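Transcriptional regulator, LacI family (Lactobacillus brevis, PDB 3JY6) probably acts as a DNA-binding transcriptional regulator of the LacI family, the part described here being its periplasmic-binding-protein-like domain. Local coordinates at residues Ala11-Ile17 against Val41-Ala47; Asp18-Ser22 against Ala217-Phe221; Val91-Met95 against Arg137-Arg142; Ala47-Glu52 against Leu69-Ser73. All blocks are in the same frame, centred on the assembly; numbering follows the deposited sequence.

Interaction 1 (Ala11-Ile17 against Val41-Ala47); sequences AVIVANI and VLFDANA
Residues A11-V14 and V41-D44 run as neighbouring parallel strands, 4.7 Å apart at the closest approach of their axes and turned 30° against each other. V12 lies between two partners: its N donates to V41 O (2.8 Å) and its O accepts from F43 N (2.8 Å). V14 repeats the pattern, donating to F43 O and accepting from A45 N, and beyond the strands A47 N still bonds to A15 O.

Side chains alternate between the two faces of the sheet. On the face of A11, I13, V41 and F43, which helix 49-60 covers, F43 CE2 comes to 3.6 Å from A11 CB, while I13 CG1 packs on F43 CB. On the face toward helix 20-34, V14 CG1 meets L42 CD1 at 3.6 Å, the two side chains crossing at about a right angle.

D44 closes the end of this second face. With its CG anti to the backbone N (chi1 174°), the carboxylate swings back over the loop that follows the first strand, where I17 N donates to D44 OD1 (3.1 Å) from 57° above the carboxylate plane. The aliphatic part of I17 lies across the same group, CG1 at 3.6 Å from D44 CG, and D44 OD2 forms a salt bridge with K27 of the second subunit. Replacing D44 by an alanine would probably leave I17 N without this acceptor and deprive that lysine of a charged mate.

With helix 20-34 connecting the strands, the whole is a classic beta-alpha-beta crossover at the edge of this chain's Rossmann-like parallel sheet, where strand 39-44 itself joins the dimer interface, L42 making backbone hydrogen bonds to the second subunit.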
# COMPACT_ATOMS: atom_id res chain seq x y z
N ALA A 11 -14.34 -13.71 -1.31
CA ALA A 11 -13.80 -12.69 -2.20
C ALA A 11 -13.88 -11.32 -1.55
O ALA A 11 -14.89 -10.95 -0.97
CB ALA A 11 -14.56 -12.67 -3.54
N VAL A 12 -12.79 -10.56 -1.65
CA VAL A 12 -12.79 -9.22 -1.10
C VAL A 12 -12.42 -8.30 -2.25
O VAL A 12 -11.33 -8.40 -2.80
CB VAL A 12 -11.76 -9.10 0.04
CG1 VAL A 12 -11.87 -7.73 0.68
CG2 VAL A 12 -11.99 -10.22 1.08
N ILE A 13 -13.33 -7.42 -2.65
CA ILE A 13 -13.02 -6.50 -3.75
C ILE A 13 -12.81 -5.10 -3.20
O ILE A 13 -13.73 -4.51 -2.64
CB ILE A 13 -14.17 -6.44 -4.81
CG1 ILE A 13 -14.39 -7.80 -5.46
CG2 ILE A 13 -13.80 -5.47 -5.91
CD1 ILE A 13 -15.49 -7.79 -6.55
N VAL A 14 -11.60 -4.57 -3.34
CA VAL A 14 -11.33 -3.21 -2.86
C VAL A 14 -11.30 -2.24 -4.03
O VAL A 14 -11.07 -2.63 -5.18
CB VAL A 14 -10.01 -3.13 -2.07
CG1 VAL A 14 -10.06 -4.10 -0.91
CG2 VAL A 14 -8.81 -3.43 -2.97
N ALA A 15 -11.55 -0.97 -3.73
CA ALA A 15 -11.56 0.08 -4.74
C ALA A 15 -10.22 0.17 -5.47
O ALA A 15 -10.17 0.25 -6.69
CB ALA A 15 -11.92 1.43 -4.08
N ASN A 16 -9.13 0.14 -4.72
CA ASN A 16 -7.79 0.22 -5.32
C ASN A 16 -6.76 -0.28 -4.30
O ASN A 16 -6.68 0.23 -3.19
CB ASN A 16 -7.49 1.67 -5.69
CG ASN A 16 -6.25 1.81 -6.56
OD1 ASN A 16 -5.33 0.98 -6.50
ND2 ASN A 16 -6.21 2.86 -7.37
N ILE A 17 -5.99 -1.29 -4.67
CA ILE A 17 -5.02 -1.79 -3.72
C ILE A 17 -3.89 -0.81 -3.38
O ILE A 17 -3.14 -1.05 -2.44
CB ILE A 17 -4.40 -3.14 -4.16
CG1 ILE A 17 -3.79 -3.02 -5.55
CG2 ILE A 17 -5.47 -4.23 -4.09
CD1 ILE A 17 -3.01 -4.24 -5.94
N VAL A 41 -9.57 -13.61 -0.17
CA VAL A 41 -8.93 -13.51 -1.47
C VAL A 41 -9.11 -12.06 -1.89
O VAL A 41 -10.24 -11.56 -1.92
CB VAL A 41 -9.63 -14.43 -2.48
CG1 VAL A 41 -9.04 -14.22 -3.85
CG2 VAL A 41 -9.51 -15.91 -2.05
N LEU A 42 -8.02 -11.39 -2.25
CA LEU A 42 -8.09 -9.98 -2.63
C LEU A 42 -8.19 -9.71 -4.13
O LEU A 42 -7.40 -10.22 -4.94
CB LEU A 42 -6.90 -9.22 -2.04
CG LEU A 42 -6.86 -7.69 -2.15
CD1 LEU A 42 -8.13 -7.05 -1.60
CD2 LEU A 42 -5.66 -7.18 -1.33
N PHE A 43 -9.17 -8.89 -4.48
CA PHE A 43 -9.42 -8.50 -5.86
C PHE A 43 -9.27 -6.98 -5.91
O PHE A 43 -9.75 -6.28 -5.02
CB PHE A 43 -10.84 -8.89 -6.29
CG PHE A 43 -11.05 -10.37 -6.48
CD1 PHE A 43 -10.85 -10.96 -7.73
CD2 PHE A 43 -11.42 -11.18 -5.41
CE1 PHE A 43 -11.01 -12.34 -7.90
CE2 PHE A 43 -11.58 -12.55 -5.57
CZ PHE A 43 -11.38 -13.14 -6.82
N ASP A 44 -8.64 -6.49 -6.98
CA ASP A 44 -8.39 -5.07 -7.17
C ASP A 44 -9.29 -4.47 -8.27
O ASP A 44 -9.13 -4.78 -9.44
CB ASP A 44 -6.90 -4.88 -7.49
CG ASP A 44 -6.54 -3.45 -7.86
OD1 ASP A 44 -7.09 -2.50 -7.28
OD2 ASP A 44 -5.66 -3.30 -8.75
N ALA A 45 -10.24 -3.63 -7.88
CA ALA A 45 -11.13 -2.99 -8.85
C ALA A 45 -10.35 -1.97 -9.68
O ALA A 45 -10.79 -1.56 -10.76
CB ALA A 45 -12.30 -2.33 -8.13
N ASN A 46 -9.18 -1.57 -9.17
CA ASN A 46 -8.30 -0.64 -9.89
C ASN A 46 -9.04 0.61 -10.36
O ASN A 46 -8.79 1.13 -11.45
CB ASN A 46 -7.67 -1.39 -11.07
CG ASN A 46 -6.43 -0.71 -11.62
OD1 ASN A 46 -5.77 0.08 -10.93
ND2 ASN A 46 -6.09 -1.02 -12.86
N ALA A 47 -9.96 1.09 -9.53
CA ALA A 47 -10.75 2.28 -9.81
C ALA A 47 -11.60 2.21 -11.08
O ALA A 47 -12.08 3.23 -11.56
CB ALA A 47 -9.85 3.50 -9.86

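Interaction 2 (Asp18-Ser22 against Ala217-Phe221); sequences DDYFS and ADTDF
Y20 lies against D218 and T219 across the gap between the two alpha/beta subdomains of the periplasmic-binding-protein fold. It stands in the first turn of helix 20-34, while its partners belong to the loop after strand 211-215. The contact is small and near the surface, and it rests on packing: the two segments share no hydrogen bond.

The aromatic part is carried by one face of the Y20 ring. T219 CA makes a CH-pi contact there, 4.2 Å from the ring centroid and 19° off the normal. T219 OG1 lies over the same face but displaced toward the rim, 3.5 Å from Y20 CG. The ring reaches the loop because Y20 CG stands anti to the backbone N (chi1 171°), and its CE2 then comes to 3.6 Å from D218 CB. Exchanging Y20 for a serine would probably take the aromatic face away from T219 CA and OG1 and open a gap between helix start and loop.

The polar bonds of the loop go to other parts of the chain: E190 OE2 accepts from T219 N, which steadies the backbone there, and more weakly from D218 N. Weak bonds from Q234 N and N235 N turn D218 OD1 toward those residues, while across the dimer Y20 touches D18 of the second subunit.

A looser contact lies beside the tyrosine. F21 and D218 extend side by side in the same direction, and D218 OD2 approaches the edge of the phenylalanine ring, 4.1 Å from F21 CD1.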
# COMPACT_ATOMS: atom_id res chain seq x y z
N ASP A 18 -3.77 0.28 -4.13
CA ASP A 18 -2.73 1.28 -3.82
C ASP A 18 -3.07 2.00 -2.53
O ASP A 18 -2.21 2.64 -1.93
CB ASP A 18 -2.60 2.32 -4.92
CG ASP A 18 -2.01 1.77 -6.18
OD1 ASP A 18 -1.01 1.00 -6.10
OD2 ASP A 18 -2.53 2.11 -7.27
N ASP A 19 -4.34 1.93 -2.13
CA ASP A 19 -4.78 2.59 -0.90
C ASP A 19 -4.43 1.73 0.30
O ASP A 19 -4.85 0.58 0.39
CB ASP A 19 -6.30 2.84 -0.91
CG ASP A 19 -6.77 3.68 -2.08
OD1 ASP A 19 -5.95 4.47 -2.61
OD2 ASP A 19 -7.95 3.57 -2.48
N TYR A 20 -3.67 2.29 1.23
CA TYR A 20 -3.29 1.59 2.44
C TYR A 20 -4.57 1.12 3.16
O TYR A 20 -4.58 0.07 3.79
CB TYR A 20 -2.48 2.53 3.33
CG TYR A 20 -2.17 2.03 4.72
CD1 TYR A 20 -1.10 1.16 4.96
CD2 TYR A 20 -2.93 2.44 5.80
CE1 TYR A 20 -0.80 0.74 6.25
CE2 TYR A 20 -2.64 2.03 7.09
CZ TYR A 20 -1.57 1.18 7.31
OH TYR A 20 -1.27 0.78 8.60
N PHE A 21 -5.63 1.92 3.05
CA PHE A 21 -6.91 1.60 3.68
C PHE A 21 -7.42 0.23 3.23
O PHE A 21 -7.99 -0.52 4.01
CB PHE A 21 -7.96 2.66 3.31
CG PHE A 21 -9.33 2.39 3.88
CD1 PHE A 21 -9.66 2.85 5.16
CD2 PHE A 21 -10.29 1.68 3.15
CE1 PHE A 21 -10.93 2.60 5.71
CE2 PHE A 21 -11.56 1.43 3.69
CZ PHE A 21 -11.88 1.89 4.97
N SER A 22 -7.21 -0.08 1.95
CA SER A 22 -7.66 -1.34 1.39
C SER A 22 -6.84 -2.54 1.83
O SER A 22 -7.40 -3.56 2.23
CB SER A 22 -7.64 -1.26 -0.14
OG SER A 22 -8.67 -0.41 -0.59
N ALA A 217 -6.33 9.73 7.27
CA ALA A 217 -5.12 9.01 6.88
C ALA A 217 -4.77 8.00 7.95
O ALA A 217 -4.85 8.29 9.14
CB ALA A 217 -3.97 10.00 6.71
N ASP A 218 -4.36 6.80 7.54
CA ASP A 218 -4.02 5.76 8.51
C ASP A 218 -2.54 5.35 8.49
O ASP A 218 -2.06 4.74 9.44
CB ASP A 218 -4.93 4.55 8.30
CG ASP A 218 -6.39 4.85 8.61
OD1 ASP A 218 -6.74 4.98 9.81
OD2 ASP A 218 -7.20 4.99 7.66
N THR A 219 -1.83 5.71 7.43
CA THR A 219 -0.42 5.38 7.31
C THR A 219 0.40 6.02 8.43
O THR A 219 0.20 7.19 8.78
CB THR A 219 0.13 5.86 5.97
OG1 THR A 219 -0.36 5.03 4.90
CG2 THR A 219 1.58 5.79 6.02
N ASP A 220 1.35 5.27 8.97
CA ASP A 220 2.18 5.75 10.07
C ASP A 220 3.25 6.75 9.67
O ASP A 220 3.42 7.78 10.31
CB ASP A 220 2.92 4.60 10.74
CG ASP A 220 2.06 3.38 10.96
OD1 ASP A 220 1.10 3.46 11.75
OD2 ASP A 220 2.35 2.34 10.33
N PHE A 221 4.01 6.45 8.62
CA PHE A 221 5.09 7.38 8.31
C PHE A 221 4.75 8.87 8.18
O PHE A 221 5.61 9.72 8.37
CB PHE A 221 5.89 6.89 7.10
CG PHE A 221 5.06 6.61 5.90
CD1 PHE A 221 4.75 7.65 5.02
CD2 PHE A 221 4.63 5.32 5.63
CE1 PHE A 221 3.99 7.42 3.87
CE2 PHE A 221 3.87 5.05 4.49
CZ PHE A 221 3.55 6.12 3.59

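Interaction 3 (Val91-Met95 against Arg137-Arg142); sequences VDREM and RTRQER
T138 pushes a methyl group into the bend formed by D92, R93 and E94. Its CG2 lies 3.5 Å from R93 O and 3.6 Å from each of D92 O and E94 CB. The branch is aimed this way by the rotation of the threonine, which puts OG1 between the backbone N and the carbonyl carbon (chi1 56°), where it bonds to S136 OG. One residue earlier in the helix, R137 CB lies 3.7 Å from E94 O.

E94 meets the next helical turn with its acidic end: OE1 is 3.9 Å from E141 CG, and the two side chains cross at about a right angle. The carboxylates come near each other, E94 OE1 being 4.5 Å from E141 OE2, but outside partners probably offset the repulsion. E94 OE1 accepts from N107 ND2, E94 OE2 pairs with K260, and E141 OE2 pairs with R144.

D92 and R142 form only a long salt bridge, OD1 to NH2 4.0 Å, with OD1 near the plane of the guanidinium at its edge. Each has a firmer partner: Q234 NE2 donates to D92 OD1, while N107 OD1 and L188 O accept from R142 NE and NH1.

This pairing of a loop beyond strand 88-91 with the first turns of helix 137-147 spans the interdomain cleft of a type I periplasmic-binding-protein fold, the place where effectors bind in LacI-family relatives.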
# COMPACT_ATOMS: atom_id res chain seq x y z
N VAL A 91 -18.41 -2.38 2.82
CA VAL A 91 -17.59 -1.62 3.75
C VAL A 91 -17.18 -0.25 3.22
O VAL A 91 -16.87 -0.10 2.04
CB VAL A 91 -16.29 -2.39 4.12
CG1 VAL A 91 -15.51 -1.62 5.19
CG2 VAL A 91 -16.64 -3.78 4.60
N ASP A 92 -17.20 0.73 4.12
CA ASP A 92 -16.77 2.10 3.84
C ASP A 92 -17.54 2.79 2.71
O ASP A 92 -16.97 3.60 1.99
CB ASP A 92 -15.27 2.10 3.50
CG ASP A 92 -14.67 3.49 3.49
OD1 ASP A 92 -14.75 4.17 4.52
OD2 ASP A 92 -14.12 3.90 2.45
N ARG A 93 -18.83 2.50 2.58
CA ARG A 93 -19.60 3.08 1.49
C ARG A 93 -20.65 4.13 1.80
O ARG A 93 -20.95 4.96 0.95
CB ARG A 93 -20.25 1.97 0.67
CG ARG A 93 -19.35 1.40 -0.41
CD ARG A 93 -19.18 2.42 -1.52
NE ARG A 93 -20.48 2.89 -2.01
CZ ARG A 93 -21.28 2.21 -2.82
NH1 ARG A 93 -20.93 1.01 -3.27
NH2 ARG A 93 -22.45 2.73 -3.18
N GLU A 94 -21.21 4.10 3.00
CA GLU A 94 -22.24 5.07 3.34
C GLU A 94 -23.33 5.04 2.25
O GLU A 94 -23.62 6.05 1.62
CB GLU A 94 -21.66 6.48 3.44
CG GLU A 94 -22.50 7.41 4.33
CD GLU A 94 -22.01 7.43 5.77
OE1 GLU A 94 -21.02 8.15 6.06
OE2 GLU A 94 -22.59 6.71 6.61
N MET A 95 -23.89 3.86 2.04
CA MET A 95 -24.95 3.64 1.06
C MET A 95 -26.28 3.67 1.81
O MET A 95 -26.41 3.04 2.86
CB MET A 95 -24.78 2.26 0.42
CG MET A 95 -25.36 2.10 -0.97
SD MET A 95 -25.60 0.36 -1.42
CE MET A 95 -24.09 -0.40 -0.85
N ARG A 137 -20.55 9.53 -1.81
CA ARG A 137 -21.35 9.96 -0.66
C ARG A 137 -20.55 10.08 0.64
O ARG A 137 -20.94 10.81 1.54
CB ARG A 137 -22.52 8.99 -0.43
CG ARG A 137 -23.49 8.92 -1.59
CD ARG A 137 -24.27 10.22 -1.76
NE ARG A 137 -25.21 10.15 -2.88
CZ ARG A 137 -24.91 10.49 -4.14
NH1 ARG A 137 -23.69 10.92 -4.44
NH2 ARG A 137 -25.83 10.39 -5.08
N THR A 138 -19.44 9.34 0.74
CA THR A 138 -18.62 9.41 1.94
C THR A 138 -17.85 10.72 1.92
O THR A 138 -17.69 11.37 2.96
CB THR A 138 -17.63 8.25 2.02
OG1 THR A 138 -16.83 8.24 0.83
CG2 THR A 138 -18.37 6.92 2.18
N ARG A 139 -17.36 11.11 0.75
CA ARG A 139 -16.64 12.37 0.64
C ARG A 139 -17.64 13.46 1.01
O ARG A 139 -17.39 14.31 1.86
CB ARG A 139 -16.14 12.59 -0.79
CG ARG A 139 -15.27 11.47 -1.34
CD ARG A 139 -14.97 11.68 -2.82
NE ARG A 139 -14.32 10.50 -3.40
CZ ARG A 139 -14.12 10.31 -4.70
NH1 ARG A 139 -14.51 11.22 -5.59
NH2 ARG A 139 -13.52 9.20 -5.11
N GLN A 140 -18.79 13.42 0.34
CA GLN A 140 -19.85 14.39 0.58
C GLN A 140 -20.21 14.53 2.04
O GLN A 140 -20.51 15.63 2.50
CB GLN A 140 -21.09 14.02 -0.23
CG GLN A 140 -20.97 14.37 -1.69
CD GLN A 140 -22.18 13.93 -2.49
OE1 GLN A 140 -23.32 14.22 -2.12
NE2 GLN A 140 -21.93 13.23 -3.59
N GLU A 141 -20.19 13.43 2.77
CA GLU A 141 -20.52 13.46 4.19
C GLU A 141 -19.42 14.12 5.02
O GLU A 141 -19.70 14.86 5.96
CB GLU A 141 -20.77 12.04 4.71
CG GLU A 141 -22.15 11.47 4.40
CD GLU A 141 -23.27 12.20 5.13
OE1 GLU A 141 -23.93 13.05 4.51
OE2 GLU A 141 -23.47 11.92 6.34
N ARG A 142 -18.17 13.85 4.68
CA ARG A 142 -17.05 14.44 5.42
C ARG A 142 -17.00 15.94 5.15
O ARG A 142 -16.63 16.73 6.01
CB ARG A 142 -15.74 13.76 5.00
CG ARG A 142 -15.71 12.26 5.31
CD ARG A 142 -14.46 11.58 4.74
NE ARG A 142 -14.50 10.13 4.96
CZ ARG A 142 -13.57 9.26 4.57
NH1 ARG A 142 -12.48 9.66 3.92
NH2 ARG A 142 -13.73 7.98 4.86

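Interaction 4 (Ala47-Glu52 against Leu69-Ser73); sequences ADIERE and LQSFS
E52 grips the backbone turn at F72 and S73 with both oxygens of its carboxylate. S73 OG donates to E52 OE1 at 2.8 Å, and S73 N reaches the same oxygen at 3.0 Å. Both arrive from one face of the carboxylate plane, well above it. On the other oxygen, F72 N uses the syn lone pair of E52 OE2 (3.2 Å). Three donors thus fix the buried carboxylate in position and rotation, and they lie just ahead of helix 75-82, a setting likely to favour the ionised form.

The glutamate spans the distance because its chain is extended, with CG anti to the backbone N (chi1 180°). S71 supplies a close wall as its CB lies against both oxygens, while its hydroxyl is bonded to I13 O. L69 CD1 adds an apolar flank, 3.5 Å from E52 OE1.

Packing round the F72 ring completes the contact. A47 CA meets the ring edge near its plane, 3.5 Å from CZ, and I49 CD1 rests 3.7 Å from F72 CB. The carboxylate of E52 is tilted 48° from the ring plane, OE2 lying 3.2 Å from F72 CD2. D48, the N-cap of helix 49-60, accepts weak capping bonds from E50 N and R51 N.

The arrangement links the first turn of helix 49-60 to the C-terminal end of strand 66-70, which runs in the sheet between strands 9-14 and 88-91, while V78 of helix 75-82 packs on both L69 and S73.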
# COMPACT_ATOMS: atom_id res chain seq x y z
N ALA A 47 -9.96 1.09 -9.53
CA ALA A 47 -10.75 2.28 -9.81
C ALA A 47 -11.60 2.21 -11.08
O ALA A 47 -12.08 3.23 -11.56
CB ALA A 47 -9.85 3.50 -9.86
N ASP A 48 -11.79 1.01 -11.62
CA ASP A 48 -12.59 0.86 -12.83
C ASP A 48 -13.86 0.06 -12.52
O ASP A 48 -13.80 -1.10 -12.10
CB ASP A 48 -11.78 0.19 -13.94
CG ASP A 48 -12.55 0.06 -15.24
OD1 ASP A 48 -13.47 0.87 -15.46
OD2 ASP A 48 -12.23 -0.85 -16.04
N ILE A 49 -15.02 0.69 -12.71
CA ILE A 49 -16.29 0.04 -12.43
C ILE A 49 -16.55 -1.09 -13.42
O ILE A 49 -17.29 -2.02 -13.12
CB ILE A 49 -17.46 1.06 -12.46
CG1 ILE A 49 -18.79 0.35 -12.14
CG2 ILE A 49 -17.55 1.73 -13.82
CD1 ILE A 49 -18.85 -0.25 -10.75
N GLU A 50 -15.94 -1.01 -14.60
CA GLU A 50 -16.08 -2.07 -15.60
C GLU A 50 -15.22 -3.26 -15.18
O GLU A 50 -15.61 -4.42 -15.31
CB GLU A 50 -15.64 -1.58 -16.98
CG GLU A 50 -16.69 -0.78 -17.72
CD GLU A 50 -18.05 -1.45 -17.67
OE1 GLU A 50 -18.80 -1.23 -16.69
OE2 GLU A 50 -18.38 -2.21 -18.60
N ARG A 51 -14.03 -2.94 -14.67
CA ARG A 51 -13.11 -3.97 -14.21
C ARG A 51 -13.82 -4.75 -13.11
O ARG A 51 -13.80 -5.98 -13.09
CB ARG A 51 -11.84 -3.31 -13.66
CG ARG A 51 -10.81 -4.28 -13.11
CD ARG A 51 -10.42 -5.36 -14.12
NE ARG A 51 -9.42 -6.26 -13.56
CZ ARG A 51 -9.07 -7.43 -14.10
NH1 ARG A 51 -9.65 -7.85 -15.23
NH2 ARG A 51 -8.15 -8.19 -13.50
N GLU A 52 -14.46 -4.02 -12.22
CA GLU A 52 -15.18 -4.62 -11.12
C GLU A 52 -16.22 -5.65 -11.59
O GLU A 52 -16.36 -6.73 -11.00
CB GLU A 52 -15.85 -3.52 -10.30
CG GLU A 52 -16.63 -4.01 -9.11
CD GLU A 52 -16.83 -2.92 -8.06
OE1 GLU A 52 -17.55 -3.17 -7.08
OE2 GLU A 52 -16.27 -1.81 -8.21
N LEU A 69 -17.56 -6.27 -0.01
CA LEU A 69 -17.45 -5.20 -1.00
C LEU A 69 -17.00 -3.84 -0.49
O LEU A 69 -17.70 -3.19 0.29
CB LEU A 69 -18.81 -5.07 -1.69
CG LEU A 69 -18.97 -4.27 -2.98
CD1 LEU A 69 -18.22 -4.96 -4.11
CD2 LEU A 69 -20.47 -4.17 -3.31
N GLN A 70 -15.83 -3.40 -0.93
CA GLN A 70 -15.31 -2.10 -0.53
C GLN A 70 -15.05 -1.36 -1.84
O GLN A 70 -13.99 -0.76 -2.03
CB GLN A 70 -14.01 -2.26 0.28
CG GLN A 70 -13.54 -0.99 1.02
CD GLN A 70 -12.48 -0.22 0.27
OE1 GLN A 70 -11.41 -0.75 -0.03
NE2 GLN A 70 -12.76 1.04 -0.04
N SER A 71 -16.02 -1.44 -2.74
CA SER A 71 -15.89 -0.81 -4.05
C SER A 71 -17.12 -0.03 -4.54
O SER A 71 -17.98 0.35 -3.74
CB SER A 71 -15.48 -1.86 -5.07
OG SER A 71 -15.78 -3.15 -4.59
N PHE A 72 -17.18 0.18 -5.85
CA PHE A 72 -18.23 0.98 -6.49
C PHE A 72 -19.58 0.36 -6.87
O PHE A 72 -20.56 1.08 -6.99
CB PHE A 72 -17.64 1.61 -7.75
CG PHE A 72 -16.17 1.91 -7.65
CD1 PHE A 72 -15.71 2.92 -6.81
CD2 PHE A 72 -15.24 1.19 -8.40
CE1 PHE A 72 -14.33 3.22 -6.72
CE2 PHE A 72 -13.87 1.47 -8.32
CZ PHE A 72 -13.42 2.48 -7.49
N SER A 73 -19.64 -0.95 -7.09
CA SER A 73 -20.88 -1.62 -7.49
C SER A 73 -22.10 -1.38 -6.61
O SER A 73 -22.04 -1.57 -5.39
CB SER A 73 -20.65 -3.13 -7.58
OG SER A 73 -19.82 -3.46 -8.67

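How the interactions relate
From the N terminus, interaction 1 closes the first loop, pairing strand 9-14 with strand 39-44 round helix 20-34. Interaction 4 follows in series, sharing A47 with it, and joins the next helix to strand 66-70 of the same sheet. Interaction 3 opens after interaction 4 has closed and passes from the first subdomain to helix 137-147 of the second. Interaction 2 makes the longest closure: its span crosses interaction 1 and encloses interactions 3 and 4. S22 OG and Q70 OE1 connect interactions 2 and 4, and F21 packs on D92 between interactions 2 and 3. Interactions 1 and 4 consolidate one subdomain; interactions 2 and 3 bridge the two.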